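Long-range contact in putative esterase (Sulfolobus solfataricus P2, PDB 2RAU), which is probably a lipase or esterase of the alpha/beta-hydrolase fold and binds calcium: residues 293-299 with 315-319. Numbering follows the deposited sequence.
Sequences ILVPTIA and LPSNS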
ATOM      1  N   ILE A 293     -15.562   5.849 -15.800  1.00 38.05           N
ATOM      2  CA  ILE A 293     -15.704   5.187 -14.507  1.00 34.27           C
ATOM      3  C   ILE A 293     -16.806   5.886 -13.714  1.00 33.91           C
ATOM      4  O   ILE A 293     -16.587   6.934 -13.126  1.00 34.83           O
ATOM      5  CB  ILE A 293     -14.356   5.136 -13.740  1.00 35.46           C
ATOM      6  CG1 ILE A 293     -13.241   4.582 -14.646  1.00 34.75           C
ATOM      7  CG2 ILE A 293     -14.481   4.319 -12.440  1.00 26.44           C
ATOM      8  CD1 ILE A 293     -11.877   4.442 -13.962  1.00 34.42           C
ATOM      9  N   LEU A 294     -17.991   5.292 -13.696  1.00 32.04           N
ATOM     10  CA  LEU A 294     -19.132   5.863 -12.991  1.00 33.49           C
ATOM     11  C   LEU A 294     -19.318   5.175 -11.635  1.00 33.40           C
ATOM     12  O   LEU A 294     -20.321   4.506 -11.365  1.00 34.48           O
ATOM     13  CB  LEU A 294     -20.397   5.742 -13.852  1.00 33.10           C
ATOM     14  CG  LEU A 294     -20.238   6.221 -15.304  1.00 29.86           C
ATOM     15  CD1 LEU A 294     -21.513   5.949 -15.968  1.00 29.01           C
ATOM     16  CD2 LEU A 294     -19.808   7.693 -15.398  1.00 26.62           C
ATOM     17  N   VAL A 295     -18.320   5.338 -10.797  1.00 31.69           N
ATOM     18  CA  VAL A 295     -18.268   4.731  -9.486  1.00 31.61           C
ATOM     19  C   VAL A 295     -18.140   5.874  -8.457  1.00 29.94           C
ATOM     20  O   VAL A 295     -17.306   6.760  -8.647  1.00 30.75           O
ATOM     21  CB  VAL A 295     -17.012   3.774  -9.410  1.00 32.04           C
ATOM     22  CG1 VAL A 295     -16.673   3.382  -8.005  1.00 29.42           C
ATOM     23  CG2 VAL A 295     -17.219   2.526 -10.315  1.00 34.26           C
ATOM     24  N   PRO A 296     -18.974   5.872  -7.386  1.00 26.68           N
ATOM     25  CA  PRO A 296     -18.773   6.800  -6.272  1.00 27.36           C
ATOM     26  C   PRO A 296     -17.353   6.691  -5.747  1.00 25.75           C
ATOM     27  O   PRO A 296     -16.860   5.575  -5.494  1.00 25.31           O
ATOM     28  CB  PRO A 296     -19.757   6.299  -5.214  1.00 27.16           C
ATOM     29  CG  PRO A 296     -20.809   5.688  -5.983  1.00 26.65           C
ATOM     30  CD  PRO A 296     -20.139   5.020  -7.144  1.00 28.37           C
ATOM     31  N   THR A 297     -16.715   7.842  -5.574  1.00 26.74           N
ATOM     32  CA  THR A 297     -15.306   7.937  -5.191  1.00 26.18           C
ATOM     33  C   THR A 297     -15.051   8.942  -4.069  1.00 24.94           C
ATOM     34  O   THR A 297     -15.643  10.015  -4.041  1.00 26.77           O
ATOM     35  CB  THR A 297     -14.419   8.303  -6.441  1.00 25.98           C
ATOM     36  OG1 THR A 297     -14.593   7.316  -7.470  1.00 30.00           O
ATOM     37  CG2 THR A 297     -12.938   8.427  -6.080  1.00 24.89           C
ATOM     38  N   ILE A 298     -14.208   8.547  -3.114  1.00 26.78           N
ATOM     39  CA  ILE A 298     -13.677   9.482  -2.107  1.00 26.59           C
ATOM     40  C   ILE A 298     -12.148   9.454  -2.255  1.00 25.51           C
ATOM     41  O   ILE A 298     -11.541   8.389  -2.374  1.00 26.36           O
ATOM     42  CB  ILE A 298     -14.196   9.189  -0.652  1.00 25.70           C
ATOM     43  CG1 ILE A 298     -13.795  10.322   0.305  1.00 25.61           C
ATOM     44  CG2 ILE A 298     -13.766   7.778  -0.166  1.00 26.01           C
ATOM     45  CD1 ILE A 298     -14.436  10.200   1.638  1.00 26.06           C
ATOM     46  N   ALA A 299     -11.537  10.647  -2.292  1.00 25.75           N
ATOM     47  CA  ALA A 299     -10.096  10.786  -2.489  1.00 26.05           C
ATOM     48  C   ALA A 299      -9.535  11.669  -1.409  1.00 24.88           C
ATOM     49  O   ALA A 299     -10.020  12.766  -1.189  1.00 26.60           O
ATOM     50  CB  ALA A 299      -9.779  11.361  -3.884  1.00 24.80           C
ATOM     51  N   LEU A 315     -10.132  12.130 -12.149  1.00 41.74           N
ATOM     52  CA  LEU A 315     -10.983  11.275 -11.304  1.00 41.04           C
ATOM     53  C   LEU A 315     -12.466  11.225 -11.701  1.00 40.42           C
ATOM     54  O   LEU A 315     -12.953  12.108 -12.380  1.00 38.83           O
ATOM     55  CB  LEU A 315     -10.918  11.741  -9.847  1.00 41.65           C
ATOM     56  CG  LEU A 315      -9.593  11.680  -9.091  1.00 42.75           C
ATOM     57  CD1 LEU A 315      -9.805  12.291  -7.717  1.00 42.29           C
ATOM     58  CD2 LEU A 315      -9.047  10.266  -9.000  1.00 46.01           C
ATOM     59  N   PRO A 316     -13.196  10.176 -11.287  1.00 41.12           N
ATOM     60  CA  PRO A 316     -14.636  10.140 -11.582  1.00 41.68           C
ATOM     61  C   PRO A 316     -15.397  11.429 -11.201  1.00 42.13           C
ATOM     62  O   PRO A 316     -14.959  12.153 -10.309  1.00 40.53           O
ATOM     63  CB  PRO A 316     -15.113   8.940 -10.771  1.00 42.42           C
ATOM     64  CG  PRO A 316     -13.911   8.037 -10.747  1.00 37.50           C
ATOM     65  CD  PRO A 316     -12.741   8.942 -10.611  1.00 41.21           C
ATOM     66  N   SER A 317     -16.518  11.700 -11.878  1.00 42.94           N
ATOM     67  CA  SER A 317     -17.289  12.943 -11.678  1.00 44.52           C
ATOM     68  C   SER A 317     -17.811  13.074 -10.238  1.00 45.39           C
ATOM     69  O   SER A 317     -17.829  14.159  -9.656  1.00 45.43           O
ATOM     70  CB  SER A 317     -18.452  13.045 -12.696  1.00 44.01           C
ATOM     71  N   ASN A 318     -18.246  11.961  -9.670  1.00 47.86           N
ATOM     72  CA  ASN A 318     -18.653  11.917  -8.249  1.00 52.88           C
ATOM     73  C   ASN A 318     -17.688  12.553  -7.214  1.00 48.84           C
ATOM     74  O   ASN A 318     -18.112  13.212  -6.261  1.00 47.18           O
ATOM     75  CB  ASN A 318     -18.758  10.442  -7.807  1.00 56.54           C
ATOM     76  CG  ASN A 318     -19.826   9.678  -8.577  1.00 63.88           C
ATOM     77  OD1 ASN A 318     -19.606   9.258  -9.739  1.00 77.29           O
ATOM     78  ND2 ASN A 318     -20.991   9.478  -7.932  1.00 55.95           N
ATOM     79  N   SER A 319     -16.400  12.343  -7.453  1.00 42.60           N
ATOM     80  CA  SER A 319     -15.399  12.374  -6.429  1.00 36.60           C
ATOM     81  C   SER A 319     -15.454  13.457  -5.357  1.00 36.42           C
ATOM     82  O   SER A 319     -15.489  14.627  -5.659  1.00 37.37           O
ATOM     83  CB  SER A 319     -14.031  12.328  -7.097  1.00 34.62           C
ATOM     84  OG  SER A 319     -13.980  11.257  -8.026  1.00 34.68           O
TER
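T297 meets P316 and S319 where strand 297-302 of the alpha/beta-hydrolase sheet begins, next to the loop that leads into its parallel neighbour, strand 320-324. The CA-CB bond of T297 points toward that loop, and T297 CB has S319 OG 3.4 Å away. From there OG1 stands beside the backbone N (chi1 -58°), a turn that brings it back over V295 O for a 3.0 Å hydrogen bond, entering from above the carbonyl plane. T297 OG1 also rests on the proline ring, 3.4 Å from P316 CG, the two side chains crossing at about a right angle. The other branch, CG2, lies 3.6 Å from S319 OG. Trimmed to an alanine, this position would probably leave V295 O without its hydroxyl partner and open a gap against the ring of P316. On its far side from T297, the proline ring meets I293, whose carbonyl O sits 3.4 Å from P316 CB. N318 lays its amide over the backbone at P296, with CG 3.8 Å from P296 CA. Two residues further along the strand, A299 CB touches L315 CD1, and L315 also packs on L159 of helix 153-169. T297 and A299 both bond through their backbones to E320. S319 closes its own turn: N and OG grip P316 O from one face, the hydroxyl at 2.6 Å, while its CA-H points at T297 O, with 159° at the hydrogen.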